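PDB 3DAO: putative Phosphate from Eubacterium rectale, which probably hydrolyses phosphate esters as a haloacid dehalogenase-like hydrolase, its natural substrate being unknown. Local coordinates for residues Tyr44-Val47 with Ile48-Ile52; Glu104-Trp107 with Lys108-Arg112; His142-Arg145 with Asp146-Phe150; Asn238-Glu241 with Met242-Ala246. One frame throughout, in Å; residues are numbered along the deposited sequence. Where two conformers were deposited one is given.

Contact 1 (Tyr44-Val47 with Ile48-Ile52); sequences YMSV and IDRLI
Val-47 and Leu-51 lie side by side one helical turn apart, CG1 of Val-47 standing 4.2 Å from CD1 of Leu-51 on the packed side of helix 42-53. With CG1 trans to the backbone N (chi1 170°), Val-47 sets that methyl beside its carbonyl carbon, on the Leu-51 side. Helix 274-281 covers this pair: its Leu-279 touches both side chains and Leu-276 reaches Val-47. Ile-48 packs tightly as well, its CG1 3.2 Å from the O of Tyr-44, the carbonyl that takes the N-H of Ile-48 at N to O 3.0 Å. Beyond that, Ile-48 meets Phe-58 of strand 57-61, so the helix is bedded as the crossover of the beta-alpha-beta unit 23-26, 42-53, 57-61. The solvent side is looser. There OG of Ser-46 and CD of Arg-50 are 4.0 Å apart, and one water spans the two polar ends, 2.6 Å from Ser-46 OG and 3.2 Å from Arg-50 NH1. A bend at chi3 (77°) turns the guanidinium toward that water. The chemistry is that of an amphipathic helix: backbone bonds and aliphatic branches secure the inner side, while the outer side has polar ends joined through a water, and a salt bridge from Asp-49 to Lys-79.

Contact 2 (Glu104-Trp107 with Lys108-Arg112); sequences EDIW and KGMCR
The indole of Trp-107 carries Lys-108 over one face, CG of Lys-108 lying 3.7 Å from the centroid of the six-membered ring and 15° off its normal, a CH-pi contact. Glu-104 to Arg-112 form the first turns of helix 104-117, which packs on the six-stranded sheet of what is probably the alpha/beta cap of a haloacid dehalogenase-like hydrolase. The carbonyl oxygen of Glu-104 sits over the rim of the same indole face, and SG of Cys-111 approaches the edge, 4.5 Å from CE3 of Trp-107. Ile-158 and Ile-166 also touch the indole. Trp-107 CG takes the crowded position between backbone N and carbonyl carbon (chi1 61°), and in this rotamer the ring runs alongside the lysine. The Lys-108 chain is fully extended, with CE 3.4 Å from CH2 of Trp-107. It then crosses the Glu-104 side chain, and NZ of Lys-108 closes a 2.7 Å salt bridge on OE2 of Glu-104, met on the anti side and 27° out of the carboxylate plane. The ammonium also donates to the carbonyls of Thr-159 and Leu-161, so it ties the helix to that loop. With an alanine here, the Glu-104 carboxylate would probably be left without its mate, the two loop carbonyls without this donor, and the covered indole face with a gap above it. On another side of the helix, Ile-106 and the selenomethionine Met-110 run the same way toward Trp-189, the CE methyl of Met-110 resting 3.7 Å from CG2 of Ile-106.

Contact 3 (His142-Arg145 with Asp146-Phe150); sequences HLLR and DSYGF
The carbonyl oxygen of Leu-143 accepts two backbone N-H groups, from Ser-147 N and Tyr-148 N, both at 2.9 Å. The two come from different directions: Tyr-148 N stands nearly in line with the C=O bond, whereas Ser-147 N lies above the carbonyl plane, 38° out of it. One residue on, O of Leu-144 receives the N of Phe-150 at 3.0 Å, so the helical spacing widens step by step. The side chains follow this unwinding. Leu-143 has CG trans to N (chi1 -177°), a setting that holds CG over the face of the Tyr-148 ring, 4.1 Å from its centroid, with CD2 beside the phenol oxygen. A glycine in its place would probably uncover that ring face and leave the tyrosine freer to turn. CD2 of Leu-144 wedges in nearby, 3.6 Å from CD2 of Tyr-148 and 3.9 Å from CE2 of Phe-150. On the polar side, Arg-145 grips its neighbour Asp-146 side-on, NE to OD1 at 3.0 Å and NH2 to OD2 at 2.8 Å, the latter on the syn side of the carboxylate. One water joins the carbonyls of Arg-145 and Phe-150. Gly-149 turns the backbone toward strand 152-154; the whole is a helix C-terminus ended by a glycine of positive phi (73°), with wide-spaced backbone bonds from Tyr-148 and Phe-150 closing the last turn.

Contact 4 (Asn238-Glu241 with Met242-Ala246); sequences NDIE and MLQNA
Asp-239 meets Met-242 and Leu-243 in a local contact where the chain enters helix 240-245, which links strands 230-234 and 248-252 as a beta-alpha-beta crossover. The N-H of Leu-243 is hydrogen-bonded to O of Asp-239, N to O 2.9 Å, and CD1 of Leu-243 rests 4.0 Å from CB of Asp-239. The selenomethionine Met-242 lies alongside the aspartate; with CG between its N and carbonyl carbon (chi1 73°), its extended chain brings CE to 3.4 Å from OD1 of Asp-239. That carboxylate is occupied otherwise: OD1 pairs with Lys-212, and OD2 takes the N-H groups of Asp-235 and Asn-236 close to Asp-27. Such a cluster is consistent with the active site of haloacid dehalogenase-like enzymes. A water enters the opening turn, giving a hydrogen to O of Asn-238 and accepting from N of Met-242 at 3.0 Å. Farther out, Glu-241 and Asn-245 cross with carboxylate and amide 58° apart, joined by a water 2.6 Å from OE2 of Glu-241 and 2.8 Å from ND2 of Asn-245. The chemistry implies a division of labour: the helix bond from Leu-243 holds the backbone of Asp-239, Leu-243 and Met-242 pack against its side chain, and several polar partners probably fix its carboxylate beside the likely catalytic centre.

All four contacts are local, each made within or at the end of its own helix, and none touches another. Contacts 1 and 4 belong to crossover helices of the eight-stranded sheet, their centres 23 Å apart; contacts 2 and 3 accompany the six-stranded sheet. Contact 1 is the most buried and mainly aliphatic inside, whereas contact 3 is a surface arrangement built on a doubly used carbonyl and a neighbouring salt bridge. Contact 2 is intermediate, joining a lysine to both an indole and a carboxylate. Contact 4, also partly buried, alone brings a carboxylate up to the probable active site. Contacts 1 and 2, about 43 Å between centres, lie on opposite sides of the chain's centre.

Contact 1 (Tyr44-Val47 with Ile48-Ile52)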
loop_
_atom_site.group_PDB
_atom_site.type_symbol
_atom_site.label_atom_id
_atom_site.label_comp_id
_atom_site.label_asym_id
_atom_site.label_seq_id
_atom_site.Cartn_x
_atom_site.Cartn_y
_atom_site.Cartn_z
ATOM N N TYR A 44 -6.476 -7.153 -19.392
ATOM C CA TYR A 44 -5.295 -6.850 -18.553
ATOM C C TYR A 44 -4.610 -8.160 -18.198
ATOM O O TYR A 44 -3.392 -8.277 -18.197
ATOM C CB TYR A 44 -5.651 -6.088 -17.250
ATOM C CG TYR A 44 -5.628 -4.577 -17.387
ATOM C CD1 TYR A 44 -4.439 -3.916 -17.444
ATOM C CD2 TYR A 44 -6.792 -3.829 -17.421
ATOM C CE1 TYR A 44 -4.384 -2.545 -17.558
ATOM C CE2 TYR A 44 -6.750 -2.450 -17.554
ATOM C CZ TYR A 44 -5.526 -1.813 -17.606
ATOM O OH TYR A 44 -5.411 -0.416 -17.740
HETATM N N MSE A 45 -5.415 -9.162 -17.904
HETATM C CA MSE A 45 -4.848 -10.430 -17.432
HETATM C C MSE A 45 -4.110 -11.089 -18.573
HETATM O O MSE A 45 -3.054 -11.644 -18.394
HETATM C CB MSE A 45 -5.916 -11.388 -16.893
HETATM C CG MSE A 45 -6.823 -10.865 -15.809
HETATM SE SE MSE A 45 -5.872 -10.349 -14.201
HETATM C CE MSE A 45 -5.910 -8.410 -14.454
ATOM N N SER A 46 -4.676 -11.003 -19.777
ATOM C CA SER A 46 -4.059 -11.650 -20.949
ATOM C C SER A 46 -2.746 -11.016 -21.332
ATOM O O SER A 46 -1.743 -11.671 -21.594
ATOM C CB SER A 46 -5.031 -11.624 -22.138
ATOM O OG SER A 46 -4.391 -12.128 -23.308
ATOM N N VAL A 47 -2.753 -9.685 -21.335
ATOM C CA VAL A 47 -1.557 -8.933 -21.720
ATOM C C VAL A 47 -0.436 -9.135 -20.697
ATOM O O VAL A 47 0.700 -9.427 -21.049
ATOM C CB VAL A 47 -1.904 -7.430 -21.950
ATOM C CG1 VAL A 47 -0.655 -6.599 -22.098
ATOM C CG2 VAL A 47 -2.833 -7.276 -23.186
ATOM N N ILE A 48 -0.776 -9.048 -19.416
ATOM C CA ILE A 48 0.231 -9.222 -18.357
ATOM C C ILE A 48 0.826 -10.633 -18.420
ATOM O O ILE A 48 2.032 -10.840 -18.306
ATOM C CB ILE A 48 -0.373 -8.886 -16.946
ATOM C CG1 ILE A 48 -0.682 -7.387 -16.846
ATOM C CG2 ILE A 48 0.524 -9.369 -15.850
ATOM C CD1 ILE A 48 -1.549 -7.008 -15.639
ATOM N N ASP A 49 -0.035 -11.599 -18.694
ATOM C CA ASP A 49 0.386 -13.003 -18.768
ATOM C C ASP A 49 1.400 -13.128 -19.895
ATOM O O ASP A 49 2.473 -13.737 -19.746
ATOM C CB ASP A 49 -0.826 -13.924 -19.016
ATOM C CG ASP A 49 -0.476 -15.377 -18.874
ATOM O OD1 ASP A 49 0.098 -15.758 -17.854
ATOM O OD2 ASP A 49 -0.715 -16.135 -19.816
ATOM N N ARG A 50 1.100 -12.439 -20.989
ATOM C CA ARG A 50 1.976 -12.471 -22.170
ATOM C C ARG A 50 3.328 -11.830 -21.899
ATOM O O ARG A 50 4.375 -12.324 -22.300
ATOM C CB ARG A 50 1.288 -11.809 -23.380
ATOM C CG ARG A 50 0.140 -12.631 -23.991
ATOM C CD ARG A 50 -0.745 -11.798 -24.910
ATOM N NE ARG A 50 -0.027 -11.638 -26.154
ATOM C CZ ARG A 50 -0.269 -10.722 -27.077
ATOM N NH1 ARG A 50 -1.223 -9.837 -26.914
ATOM N NH2 ARG A 50 0.492 -10.694 -28.167
ATOM N N LEU A 51 3.293 -10.722 -21.159
ATOM C CA LEU A 51 4.523 -9.995 -20.792
ATOM C C LEU A 51 5.350 -10.860 -19.860
ATOM O O LEU A 51 6.580 -10.968 -19.997
ATOM C CB LEU A 51 4.187 -8.636 -20.136
ATOM C CG LEU A 51 3.552 -7.581 -21.056
ATOM C CD1 LEU A 51 3.071 -6.356 -20.228
ATOM C CD2 LEU A 51 4.478 -7.173 -22.203
ATOM N N ILE A 52 4.683 -11.544 -18.940
ATOM C CA ILE A 52 5.414 -12.389 -17.994
ATOM C C ILE A 52 6.113 -13.551 -18.713
ATOM O O ILE A 52 7.273 -13.872 -18.449
ATOM C CB ILE A 52 4.523 -12.895 -16.881
ATOM C CG1 ILE A 52 4.142 -11.696 -16.012
ATOM C CG2 ILE A 52 5.287 -13.962 -16.041
ATOM C CD1 ILE A 52 2.999 -11.955 -14.989
HETATM O O HOH W 1 -3.814 -10.502 -25.206
#

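Contact 2 (Glu104-Trp107 with Lys108-Arg112)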
loop_
_atom_site.group_PDB
_atom_site.type_symbol
_atom_site.label_atom_id
_atom_site.label_comp_id
_atom_site.label_asym_id
_atom_site.label_seq_id
_atom_site.Cartn_x
_atom_site.Cartn_y
_atom_site.Cartn_z
ATOM N N GLU A 104 7.876 -3.641 18.959
ATOM C CA GLU A 104 6.895 -3.652 20.057
ATOM C C GLU A 104 6.829 -2.347 20.856
ATOM O O GLU A 104 5.741 -1.876 21.191
ATOM C CB GLU A 104 7.164 -4.841 21.009
ATOM C CG GLU A 104 6.038 -5.113 21.984
ATOM C CD GLU A 104 6.381 -6.244 22.929
ATOM O OE1 GLU A 104 7.582 -6.347 23.254
ATOM O OE2 GLU A 104 5.469 -7.004 23.333
ATOM N N ASP A 105 7.984 -1.771 21.155
ATOM C CA ASP A 105 8.088 -0.502 21.906
ATOM C C ASP A 105 7.446 0.666 21.175
ATOM O O ASP A 105 6.992 1.645 21.777
ATOM C CB ASP A 105 9.556 -0.116 22.188
ATOM C CG ASP A 105 10.142 -0.861 23.374
ATOM O OD1 ASP A 105 9.379 -1.525 24.098
ATOM O OD2 ASP A 105 11.364 -0.752 23.590
ATOM N N ILE A 106 7.457 0.576 19.857
ATOM C CA ILE A 106 6.893 1.629 19.023
ATOM C C ILE A 106 5.351 1.506 19.032
ATOM O O ILE A 106 4.660 2.390 19.506
ATOM C CB ILE A 106 7.405 1.584 17.576
ATOM C CG1 ILE A 106 8.931 1.734 17.504
ATOM C CG2 ILE A 106 6.751 2.704 16.777
ATOM C CD1 ILE A 106 9.418 3.040 18.019
ATOM N N TRP A 107 4.818 0.400 18.540
ATOM C CA TRP A 107 3.321 0.303 18.452
ATOM C C TRP A 107 2.628 0.236 19.809
ATOM O O TRP A 107 1.533 0.789 19.985
ATOM C CB TRP A 107 2.830 -0.823 17.504
ATOM C CG TRP A 107 3.209 -2.234 17.826
ATOM C CD1 TRP A 107 4.318 -2.877 17.396
ATOM C CD2 TRP A 107 2.450 -3.197 18.562
ATOM N NE1 TRP A 107 4.334 -4.157 17.868
ATOM C CE2 TRP A 107 3.196 -4.396 18.571
ATOM C CE3 TRP A 107 1.225 -3.163 19.230
ATOM C CZ2 TRP A 107 2.770 -5.548 19.232
ATOM C CZ3 TRP A 107 0.782 -4.321 19.867
ATOM C CH2 TRP A 107 1.569 -5.486 19.884
ATOM N N LYS A 108 3.249 -0.439 20.780
ATOM C CA LYS A 108 2.665 -0.488 22.135
ATOM C C LYS A 108 2.791 0.889 22.799
ATOM O O LYS A 108 1.871 1.356 23.483
ATOM C CB LYS A 108 3.296 -1.578 23.004
ATOM C CG LYS A 108 2.810 -2.949 22.593
ATOM C CD LYS A 108 3.225 -4.050 23.545
ATOM C CE LYS A 108 2.576 -5.360 23.098
ATOM N NZ LYS A 108 2.853 -6.524 23.996
ATOM N N GLY A 109 3.900 1.547 22.576
ATOM C CA GLY A 109 4.107 2.914 23.070
ATOM C C GLY A 109 3.052 3.887 22.521
ATOM O O GLY A 109 2.511 4.761 23.236
HETATM N N MSE A 110 2.765 3.728 21.232
HETATM C CA MSE A 110 1.726 4.529 20.551
HETATM C C MSE A 110 0.365 4.267 21.186
HETATM O O MSE A 110 -0.392 5.200 21.441
HETATM C CB MSE A 110 1.681 4.245 19.065
HETATM C CG MSE A 110 2.878 4.798 18.356
HETATM SE SE MSE A 110 2.923 4.165 16.537
HETATM C CE MSE A 110 4.340 5.343 15.831
ATOM N N CYS A 111 0.061 2.998 21.405
ATOM C CA CYS A 111 -1.212 2.596 22.032
ATOM C C CYS A 111 -1.373 3.314 23.371
ATOM O O CYS A 111 -2.401 3.913 23.680
ATOM C CB CYS A 111 -1.245 1.099 22.325
ATOM S SG CYS A 111 -1.513 -0.051 20.931
ATOM N N ARG A 112 -0.341 3.201 24.209
ATOM C CA ARG A 112 -0.406 3.806 25.568
ATOM C C ARG A 112 -0.589 5.281 25.531
ATOM O O ARG A 112 -1.396 5.846 26.298
ATOM C CB ARG A 112 0.833 3.447 26.394
ATOM C CG ARG A 112 0.882 1.990 26.644
ATOM C CD ARG A 112 2.122 1.566 27.399
ATOM N NE ARG A 112 2.114 0.121 27.579
ATOM C CZ ARG A 112 3.017 -0.680 27.027
ATOM N NH1 ARG A 112 4.071 -0.184 26.406
ATOM N NH2 ARG A 112 2.920 -1.964 27.200
HETATM O O HOH W 2 6.411 -2.321 25.122
#

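Contact 3 (His142-Arg145 with Asp146-Phe150)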
loop_
_atom_site.group_PDB
_atom_site.type_symbol
_atom_site.label_atom_id
_atom_site.label_comp_id
_atom_site.label_asym_id
_atom_site.label_seq_id
_atom_site.Cartn_x
_atom_site.Cartn_y
_atom_site.Cartn_z
ATOM N N HIS A 142 -17.693 -0.793 12.479
ATOM C CA HIS A 142 -18.688 -1.326 11.518
ATOM C C HIS A 142 -18.433 -0.960 10.078
ATOM O O HIS A 142 -18.669 -1.793 9.196
ATOM C CB HIS A 142 -20.123 -0.990 11.946
ATOM C CG HIS A 142 -20.543 -1.768 13.151
ATOM N ND1 HIS A 142 -20.940 -3.083 13.073
ATOM C CD2 HIS A 142 -20.591 -1.437 14.461
ATOM C CE1 HIS A 142 -21.204 -3.534 14.285
ATOM N NE2 HIS A 142 -21.012 -2.554 15.147
ATOM N N LEU A 143 -17.949 0.258 9.823
ATOM C CA LEU A 143 -17.665 0.689 8.465
ATOM C C LEU A 143 -16.518 -0.156 7.888
ATOM O O LEU A 143 -16.564 -0.649 6.749
ATOM C CB LEU A 143 -17.301 2.165 8.388
ATOM C CG LEU A 143 -17.046 2.758 6.994
ATOM C CD1 LEU A 143 -18.354 2.929 6.181
ATOM C CD2 LEU A 143 -16.290 4.066 7.142
ATOM N N LEU A 144 -15.492 -0.305 8.696
ATOM C CA LEU A 144 -14.289 -1.044 8.275
ATOM C C LEU A 144 -14.610 -2.489 7.972
ATOM O O LEU A 144 -14.200 -3.019 6.957
ATOM C CB LEU A 144 -13.214 -1.005 9.375
ATOM C CG LEU A 144 -12.657 0.364 9.664
ATOM C CD1 LEU A 144 -11.611 0.305 10.830
ATOM C CD2 LEU A 144 -12.113 0.982 8.415
ATOM N N ARG A 145 -15.386 -3.110 8.848
ATOM C CA ARG A 145 -15.687 -4.545 8.706
ATOM C C ARG A 145 -16.749 -4.820 7.664
ATOM O O ARG A 145 -16.578 -5.689 6.805
ATOM C CB ARG A 145 -16.163 -5.165 10.037
ATOM C CG ARG A 145 -16.303 -6.705 9.982
ATOM C CD ARG A 145 -16.864 -7.284 11.287
ATOM N NE ARG A 145 -18.266 -6.928 11.369
ATOM C CZ ARG A 145 -19.032 -6.945 12.451
ATOM N NH1 ARG A 145 -18.573 -7.313 13.632
ATOM N NH2 ARG A 145 -20.286 -6.553 12.333
ATOM N N ASP A 146 -17.814 -4.028 7.695
ATOM C CA ASP A 146 -18.988 -4.356 6.896
ATOM C C ASP A 146 -19.186 -3.580 5.619
ATOM O O ASP A 146 -20.022 -3.970 4.778
ATOM C CB ASP A 146 -20.227 -4.327 7.786
ATOM C CG ASP A 146 -20.182 -5.369 8.866
ATOM O OD1 ASP A 146 -19.480 -6.379 8.696
ATOM O OD2 ASP A 146 -20.846 -5.184 9.904
ATOM N N SER A 147 -18.467 -2.478 5.458
ATOM C CA SER A 147 -18.490 -1.782 4.175
ATOM C C SER A 147 -17.173 -1.953 3.452
ATOM O O SER A 147 -17.146 -2.155 2.252
ATOM C CB SER A 147 -18.830 -0.295 4.282
ATOM O OG SER A 147 -20.177 -0.090 4.723
ATOM N N TYR A 148 -16.065 -1.915 4.175
ATOM C CA TYR A 148 -14.769 -2.014 3.524
ATOM C C TYR A 148 -14.293 -3.465 3.439
ATOM O O TYR A 148 -13.349 -3.774 2.714
ATOM C CB TYR A 148 -13.720 -1.117 4.187
ATOM C CG TYR A 148 -14.025 0.364 4.218
ATOM C CD1 TYR A 148 -14.939 0.932 3.354
ATOM C CD2 TYR A 148 -13.285 1.216 5.016
ATOM C CE1 TYR A 148 -15.179 2.295 3.365
ATOM C CE2 TYR A 148 -13.513 2.589 5.022
ATOM C CZ TYR A 148 -14.459 3.118 4.190
ATOM O OH TYR A 148 -14.669 4.506 4.199
ATOM N N GLY A 149 -14.923 -4.327 4.202
ATOM C CA GLY A 149 -14.647 -5.771 4.155
ATOM C C GLY A 149 -13.311 -6.160 4.780
ATOM O O GLY A 149 -12.716 -7.174 4.435
ATOM N N PHE A 150 -12.821 -5.338 5.695
ATOM C CA PHE A 150 -11.578 -5.685 6.361
ATOM C C PHE A 150 -11.828 -6.754 7.394
ATOM O O PHE A 150 -12.842 -6.733 8.084
ATOM C CB PHE A 150 -10.945 -4.494 7.071
ATOM C CG PHE A 150 -10.502 -3.419 6.174
ATOM C CD1 PHE A 150 -9.712 -3.699 5.081
ATOM C CD2 PHE A 150 -10.800 -2.125 6.446
ATOM C CE1 PHE A 150 -9.275 -2.693 4.258
ATOM C CE2 PHE A 150 -10.340 -1.115 5.649
ATOM C CZ PHE A 150 -9.578 -1.403 4.536
HETATM O O HOH W 3 -22.619 -3.389 10.159
HETATM O O HOH W 4 -15.015 -7.956 6.984
#

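Contact 4 (Asn238-Glu241 with Met242-Ala246)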
loop_
_atom_site.group_PDB
_atom_site.type_symbol
_atom_site.label_atom_id
_atom_site.label_comp_id
_atom_site.label_asym_id
_atom_site.label_seq_id
_atom_site.Cartn_x
_atom_site.Cartn_y
_atom_site.Cartn_z
ATOM N N ASN A 238 2.236 9.530 -3.479
ATOM C CA ASN A 238 3.076 8.488 -2.830
ATOM C C ASN A 238 3.797 7.570 -3.855
ATOM O O ASN A 238 4.589 6.706 -3.494
ATOM C CB ASN A 238 2.328 7.671 -1.756
ATOM C CG ASN A 238 1.313 6.663 -2.319
ATOM O OD1 ASN A 238 1.400 6.221 -3.458
ATOM N ND2 ASN A 238 0.359 6.261 -1.471
ATOM N N ASP A 239 3.539 7.808 -5.135
ATOM C CA ASP A 239 4.174 7.030 -6.220
ATOM C C ASP A 239 5.344 7.775 -6.811
ATOM O O ASP A 239 6.066 7.271 -7.661
ATOM C CB ASP A 239 3.175 6.793 -7.368
ATOM C CG ASP A 239 2.097 5.802 -7.011
ATOM O OD1 ASP A 239 2.392 4.785 -6.343
ATOM O OD2 ASP A 239 0.944 6.038 -7.403
ATOM N N ILE A 240 5.529 8.997 -6.345
ATOM C CA ILE A 240 6.552 9.868 -6.943
ATOM C C ILE A 240 7.974 9.287 -6.920
ATOM O O ILE A 240 8.706 9.334 -7.909
ATOM C CB ILE A 240 6.502 11.303 -6.354
ATOM C CG1 ILE A 240 5.323 12.045 -6.988
ATOM C CG2 ILE A 240 7.812 12.046 -6.603
ATOM C CD1 ILE A 240 5.016 13.456 -6.402
ATOM N N GLU A 241 8.363 8.741 -5.788
ATOM C CA GLU A 241 9.723 8.205 -5.661
ATOM C C GLU A 241 9.944 7.066 -6.667
ATOM O O GLU A 241 10.965 7.032 -7.361
ATOM C CB GLU A 241 9.992 7.750 -4.215
ATOM C CG GLU A 241 11.401 7.255 -4.011
ATOM C CD GLU A 241 11.729 6.906 -2.566
ATOM O OE1 GLU A 241 10.806 6.470 -1.819
ATOM O OE2 GLU A 241 12.929 7.070 -2.211
HETATM N N MSE A 242 8.970 6.169 -6.801
HETATM C CA MSE A 242 9.149 5.033 -7.738
HETATM C C MSE A 242 9.117 5.545 -9.179
HETATM O O MSE A 242 9.891 5.107 -10.035
HETATM C CB MSE A 242 8.188 3.839 -7.473
HETATM C CG MSE A 242 6.794 3.985 -7.832
HETATM SE SE MSE A 242 5.956 2.244 -7.496
HETATM C CE MSE A 242 4.161 2.615 -8.188
ATOM N N LEU A 243 8.254 6.520 -9.435
ATOM C CA LEU A 243 8.159 7.082 -10.808
ATOM C C LEU A 243 9.483 7.748 -11.196
ATOM O O LEU A 243 9.936 7.697 -12.326
ATOM C CB LEU A 243 6.989 8.062 -10.925
ATOM C CG LEU A 243 5.572 7.504 -10.731
ATOM C CD1 LEU A 243 4.519 8.647 -10.661
ATOM C CD2 LEU A 243 5.196 6.483 -11.808
ATOM N N GLN A 244 10.107 8.393 -10.232
ATOM C CA GLN A 244 11.402 9.081 -10.461
ATOM C C GLN A 244 12.574 8.165 -10.606
ATOM O O GLN A 244 13.486 8.409 -11.402
ATOM C CB GLN A 244 11.743 10.023 -9.305
ATOM C CG GLN A 244 10.843 11.228 -9.250
ATOM C CD GLN A 244 11.164 12.155 -8.088
ATOM O OE1 GLN A 244 11.758 11.757 -7.083
ATOM N NE2 GLN A 244 10.733 13.382 -8.207
ATOM N N ASN A 245 12.556 7.089 -9.841
ATOM C CA ASN A 245 13.708 6.179 -9.791
ATOM C C ASN A 245 13.713 5.101 -10.877
ATOM O O ASN A 245 14.777 4.571 -11.231
ATOM C CB ASN A 245 13.812 5.525 -8.411
ATOM C CG ASN A 245 14.206 6.511 -7.328
ATOM O OD1 ASN A 245 14.597 7.638 -7.628
ATOM N ND2 ASN A 245 14.114 6.091 -6.075
ATOM N N ALA A 246 12.527 4.760 -11.355
ATOM C CA ALA A 246 12.359 3.742 -12.420
ATOM C C ALA A 246 12.909 4.291 -13.745
ATOM O O ALA A 246 12.734 5.465 -14.057
ATOM C CB ALA A 246 10.883 3.355 -12.579
HETATM O O HOH W 5 6.951 5.748 -4.677
HETATM O O HOH W 6 14.949 7.565 -3.817
#